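Local coordinates for protein AlkZ (Streptomyces sahachiroi, PDB 5UUJ) that is a DNA glycosylase of the AlkZ-like family, in the helix-turn-helix clan, at residues A48-A53 / A362-V367; K356-V361 / L370-V375. All coordinates share one frame; numbering follows the deposited sequence.

Contact 1 of 2, residues A48-A53 / A362-V367; sequences AELNVA and ARASGV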
loop_
_atom_site.group_PDB
_atom_site.type_symbol
_atom_site.label_atom_id
_atom_site.label_comp_id
_atom_site.label_asym_id
_atom_site.label_seq_id
_atom_site.Cartn_x
_atom_site.Cartn_y
_atom_site.Cartn_z
ATOM N N ALA A 48 -6.090 -7.892 2.244
ATOM C CA ALA A 48 -5.134 -7.264 3.150
ATOM C C ALA A 48 -4.742 -8.223 4.270
ATOM O O ALA A 48 -3.575 -8.292 4.663
ATOM C CB ALA A 48 -5.710 -5.985 3.728
ATOM N N GLU A 49 -5.725 -8.958 4.783
ATOM C CA GLU A 49 -5.484 -9.962 5.812
ATOM C C GLU A 49 -4.514 -11.027 5.319
ATOM O O GLU A 49 -3.588 -11.418 6.030
ATOM C CB GLU A 49 -6.795 -10.626 6.234
ATOM C CG GLU A 49 -7.785 -9.703 6.914
ATOM C CD GLU A 49 -9.099 -10.395 7.201
ATOM O OE1 GLU A 49 -9.565 -10.339 8.358
ATOM O OE2 GLU A 49 -9.667 -11.003 6.268
ATOM N N LEU A 50 -4.740 -11.493 4.094
ATOM C CA LEU A 50 -3.946 -12.568 3.515
ATOM C C LEU A 50 -2.488 -12.159 3.344
ATOM O O LEU A 50 -1.582 -12.928 3.656
ATOM C CB LEU A 50 -4.532 -12.993 2.166
ATOM C CG LEU A 50 -3.824 -14.136 1.439
ATOM C CD1 LEU A 50 -3.941 -15.434 2.228
ATOM C CD2 LEU A 50 -4.383 -14.304 0.036
ATOM N N ASN A 51 -2.263 -10.944 2.857
ATOM C CA ASN A 51 -0.911 -10.491 2.552
ATOM C C ASN A 51 -0.053 -10.296 3.801
ATOM O O ASN A 51 1.171 -10.423 3.747
ATOM C CB ASN A 51 -0.964 -9.200 1.741
ATOM C CG ASN A 51 -1.523 -9.417 0.343
ATOM O OD1 ASN A 51 -1.475 -10.531 -0.192
ATOM N ND2 ASN A 51 -2.051 -8.357 -0.258
ATOM N N VAL A 52 -0.695 -9.996 4.923
ATOM C CA VAL A 52 0.005 -9.968 6.200
ATOM C C VAL A 52 0.271 -11.400 6.667
ATOM O O VAL A 52 1.385 -11.733 7.077
ATOM C CB VAL A 52 -0.797 -9.196 7.271
ATOM C CG1 VAL A 52 -0.137 -9.307 8.639
ATOM C CG2 VAL A 52 -0.927 -7.734 6.868
ATOM N N ALA A 53 -0.751 -12.248 6.585
ATOM C CA ALA A 53 -0.660 -13.616 7.093
ATOM C C ALA A 53 0.385 -14.435 6.344
ATOM O O ALA A 53 1.073 -15.264 6.941
ATOM C CB ALA A 53 -2.014 -14.300 7.012
ATOM N N ALA A 362 -3.022 -22.145 2.571
ATOM C CA ALA A 362 -4.160 -22.781 3.222
ATOM C C ALA A 362 -4.272 -22.316 4.670
ATOM O O ALA A 362 -5.354 -21.955 5.135
ATOM C CB ALA A 362 -4.035 -24.296 3.160
ATOM N N ARG A 363 -3.146 -22.322 5.375
ATOM C CA ARG A 363 -3.111 -21.896 6.769
ATOM C C ARG A 363 -3.460 -20.414 6.882
ATOM O O ARG A 363 -4.163 -19.999 7.805
ATOM C CB ARG A 363 -1.732 -22.171 7.371
ATOM C CG ARG A 363 -1.626 -21.937 8.875
ATOM C CD ARG A 363 -2.390 -22.981 9.689
ATOM N NE ARG A 363 -3.819 -22.689 9.777
ATOM C CZ ARG A 363 -4.365 -21.836 10.641
ATOM N NH1 ARG A 363 -3.606 -21.170 11.502
ATOM N NH2 ARG A 363 -5.679 -21.641 10.642
ATOM N N ALA A 364 -2.975 -19.623 5.929
ATOM C CA ALA A 364 -3.257 -18.191 5.901
ATOM C C ALA A 364 -4.715 -17.909 5.546
ATOM O O ALA A 364 -5.204 -16.804 5.774
ATOM C CB ALA A 364 -2.335 -17.490 4.915
ATOM N N SER A 365 -5.400 -18.906 4.988
ATOM C CA SER A 365 -6.805 -18.771 4.604
ATOM C C SER A 365 -7.741 -19.369 5.655
ATOM O O SER A 365 -8.959 -19.210 5.576
ATOM C CB SER A 365 -7.062 -19.446 3.253
ATOM O OG SER A 365 -6.161 -18.977 2.268
ATOM N N GLY A 366 -7.170 -20.067 6.631
ATOM C CA GLY A 366 -7.955 -20.667 7.694
ATOM C C GLY A 366 -8.630 -21.963 7.287
ATOM O O GLY A 366 -9.675 -22.322 7.831
ATOM N N VAL A 367 -8.033 -22.667 6.330
ATOM C CA VAL A 367 -8.525 -23.975 5.915
ATOM C C VAL A 367 -7.423 -25.015 6.076
ATOM O O VAL A 367 -6.240 -24.677 6.138
ATOM C CB VAL A 367 -9.027 -23.962 4.454
ATOM C CG1 VAL A 367 -10.177 -22.981 4.309
ATOM C CG2 VAL A 367 -7.900 -23.614 3.488
#
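Ala364 CB fits between two side chains of the helix 45-53, with Leu50 CD1 3.7 Å and Ala53 CB 3.8 Å away. The tight part is this three-way meeting of methyls: those of Ala53 and Ala364, both buried, point at each other, with the CA atoms of Ala53 and Ala364 5.4 Å apart. Leu50 reaches the same methyl of Ala364 from one turn earlier. Its CG lies anti to the backbone N (chi1 -179°), which carries CD1 across to the last turn of the other helix. The looser side is where Ser365 OG merely comes within 4.2 Å of Leu50 CD1, both residues being partly exposed; the hydroxyl is hydrogen-bonded back to Val361 O. Beyond it the helix ends in a Schellman motif, with Gly366 at positive phi and Val367 N bonded to Ala362 O at 3.0 Å. No hydrogen bond joins the two segments directly, but Arg61 bridges them, pairing with Glu49 by a salt bridge and with Ala364 O by a hydrogen bond. The loop carrying Pro59 and Arg61, which leads into helix 62-69, packs against Ala364 through Pro59, and Val367 touches Gln336 just before strand 337-342.

Contact 2 of 2, residues K356-V361 / L370-V375; sequences KEAAHV and LPVRIV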
loop_
_atom_site.group_PDB
_atom_site.type_symbol
_atom_site.label_atom_id
_atom_site.label_comp_id
_atom_site.label_asym_id
_atom_site.label_seq_id
_atom_site.Cartn_x
_atom_site.Cartn_y
_atom_site.Cartn_z
ATOM N N LYS A 356 3.867 -26.993 -1.322
ATOM C CA LYS A 356 4.309 -26.483 -0.031
ATOM C C LYS A 356 3.788 -25.062 0.179
ATOM O O LYS A 356 3.356 -24.704 1.275
ATOM C CB LYS A 356 5.835 -26.516 0.070
ATOM C CG LYS A 356 6.383 -26.121 1.435
ATOM C CD LYS A 356 5.710 -26.900 2.560
ATOM C CE LYS A 356 6.453 -26.748 3.879
ATOM N NZ LYS A 356 7.783 -27.415 3.851
ATOM N N GLU A 357 3.824 -24.259 -0.877
ATOM C CA GLU A 357 3.270 -22.914 -0.818
ATOM C C GLU A 357 1.758 -22.963 -0.611
ATOM O O GLU A 357 1.204 -22.155 0.130
ATOM C CB GLU A 357 3.608 -22.133 -2.089
ATOM C CG GLU A 357 4.978 -21.474 -2.060
ATOM C CD GLU A 357 5.080 -20.400 -0.993
ATOM O OE1 GLU A 357 4.557 -19.284 -1.207
ATOM O OE2 GLU A 357 5.681 -20.677 0.065
ATOM N N ALA A 358 1.096 -23.918 -1.256
ATOM C CA ALA A 358 -0.351 -24.067 -1.110
ATOM C C ALA A 358 -0.727 -24.332 0.347
ATOM O O ALA A 358 -1.744 -23.841 0.829
ATOM C CB ALA A 358 -0.866 -25.192 -2.005
ATOM N N ALA A 359 0.103 -25.103 1.044
ATOM C CA ALA A 359 -0.138 -25.412 2.450
ATOM C C ALA A 359 0.011 -24.163 3.312
ATOM O O ALA A 359 -0.696 -23.993 4.307
ATOM C CB ALA A 359 0.812 -26.491 2.921
ATOM N N HIS A 360 0.943 -23.298 2.925
ATOM C CA HIS A 360 1.153 -22.028 3.607
ATOM C C HIS A 360 -0.042 -21.104 3.365
ATOM O O HIS A 360 -0.525 -20.443 4.285
ATOM C CB HIS A 360 2.451 -21.381 3.121
ATOM C CG HIS A 360 2.865 -20.177 3.911
ATOM N ND1 HIS A 360 3.276 -20.252 5.221
ATOM C CD2 HIS A 360 2.945 -18.870 3.560
ATOM C CE1 HIS A 360 3.589 -19.040 5.652
ATOM N NE2 HIS A 360 3.396 -18.188 4.664
ATOM N N VAL A 361 -0.521 -21.075 2.124
ATOM C CA VAL A 361 -1.688 -20.281 1.762
ATOM C C VAL A 361 -2.938 -20.823 2.451
ATOM O O VAL A 361 -3.809 -20.059 2.863
ATOM C CB VAL A 361 -1.902 -20.260 0.231
ATOM C CG1 VAL A 361 -3.240 -19.618 -0.137
ATOM C CG2 VAL A 361 -0.763 -19.518 -0.450
ATOM N N LEU A 370 -5.416 -27.174 0.673
ATOM C CA LEU A 370 -5.718 -26.636 -0.644
ATOM C C LEU A 370 -5.048 -27.496 -1.710
ATOM O O LEU A 370 -3.881 -27.280 -2.034
ATOM C CB LEU A 370 -5.252 -25.182 -0.766
ATOM C CG LEU A 370 -6.068 -24.097 -0.052
ATOM C CD1 LEU A 370 -5.409 -22.740 -0.254
ATOM C CD2 LEU A 370 -7.514 -24.053 -0.534
ATOM N N PRO A 371 -5.777 -28.489 -2.246
ATOM C CA PRO A 371 -5.237 -29.268 -3.365
ATOM C C PRO A 371 -4.828 -28.361 -4.520
ATOM O O PRO A 371 -5.477 -27.340 -4.751
ATOM C CB PRO A 371 -6.402 -30.182 -3.756
ATOM C CG PRO A 371 -7.230 -30.294 -2.523
ATOM C CD PRO A 371 -7.103 -28.974 -1.823
ATOM N N VAL A 372 -3.760 -28.730 -5.220
ATOM C CA VAL A 372 -3.219 -27.916 -6.302
ATOM C C VAL A 372 -3.604 -28.465 -7.672
ATOM O O VAL A 372 -3.584 -29.675 -7.901
ATOM C CB VAL A 372 -1.677 -27.830 -6.221
ATOM C CG1 VAL A 372 -1.106 -27.056 -7.412
ATOM C CG2 VAL A 372 -1.250 -27.182 -4.920
ATOM N N ARG A 373 -3.956 -27.555 -8.572
ATOM C CA ARG A 373 -4.109 -27.868 -9.987
ATOM C C ARG A 373 -3.335 -26.835 -10.792
ATOM O O ARG A 373 -3.542 -25.634 -10.627
ATOM C CB ARG A 373 -5.585 -27.882 -10.405
ATOM C CG ARG A 373 -6.387 -29.026 -9.798
ATOM C CD ARG A 373 -7.709 -29.256 -10.518
ATOM N NE ARG A 373 -8.666 -28.166 -10.310
ATOM C CZ ARG A 373 -8.989 -27.243 -11.216
ATOM N NH1 ARG A 373 -8.441 -27.248 -12.427
ATOM N NH2 ARG A 373 -9.877 -26.305 -10.910
ATOM N N ILE A 374 -2.427 -27.310 -11.642
ATOM C CA ILE A 374 -1.655 -26.433 -12.516
ATOM C C ILE A 374 -2.201 -26.543 -13.938
ATOM O O ILE A 374 -2.136 -27.601 -14.561
ATOM C CB ILE A 374 -0.155 -26.778 -12.479
ATOM C CG1 ILE A 374 0.368 -26.635 -11.044
ATOM C CG2 ILE A 374 0.627 -25.866 -13.424
ATOM C CD1 ILE A 374 1.803 -27.095 -10.839
ATOM N N VAL A 375 -2.735 -25.430 -14.435
ATOM C CA VAL A 375 -3.486 -25.401 -15.687
ATOM C C VAL A 375 -2.659 -24.837 -16.840
ATOM O O VAL A 375 -2.533 -25.463 -17.893
ATOM C CB VAL A 375 -4.770 -24.562 -15.524
ATOM C CG1 VAL A 375 -5.540 -24.471 -16.836
ATOM C CG2 VAL A 375 -5.647 -25.156 -14.431
ATOM O OXT VAL A 375 -2.103 -23.743 -16.754
#
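The helical segment 356-361 and the extended segment 370-375 come closest at Ala358 and Leu370, whose CA atoms are 6.0 Å apart, and the later chain moves away from the helix toward its C-terminal carboxylate at Val375. Ala358 turns its methyl at the chain opposite: Ala358 CB lies 3.6 Å from Val372 CG2. The carbonyl oxygen Leu370 O is 3.7 Å from Ala358 CB. Val372 presents its methyl with CG2 anti to its own carbonyl carbon, while CG1 is anti to the backbone N (chi1 176°). One helical turn on, Val361 CG1 meets Leu370 CD1 at 3.8 Å, and the two side chains cross at about a right angle. Leu370 also leans on the helix backbone, its CD1 4.0 Å from Ala358 O, so the isobutyl group spans the turn between Ala358 and Val361. Strand 337-342, helix 351-365 and strand 372-374 form a beta-alpha-beta unit: the two strands are parallel neighbours and the helix makes the crossover between them. Leu370, Val372 and Ala358 therefore belong to the layer between helix and sheet, and Ala358 touches Leu338 of the first strand as well. Strand 372-374, outermost in the five-stranded mixed sheet within this chain, is tied by backbone hydrogen bonds of Arg373 to Leu338 and Val340, and Arg373 adds a salt bridge to Glu337. On the helix, Val361 also packs on Leu283 of strand 281-284, while Glu357 forms a salt bridge with Arg25.

Helix 351-365 serves both contacts: contact 2 uses its middle turns against the last strand, and contact 1 uses its C-terminal turn against helix 45-53. Their centres lie about 13 Å apart, and they touch directly where Ala362 CA comes within 3.7 Å of Leu370 CD1. Contact 1 brings together parts of the chain with 308 residues between them, whereas only eight residues lie between the segments of contact 2. The centre of contact 2 is also farther from the centre of the chain, about 26 Å against 17 Å for contact 1, and both lie on the same side of it.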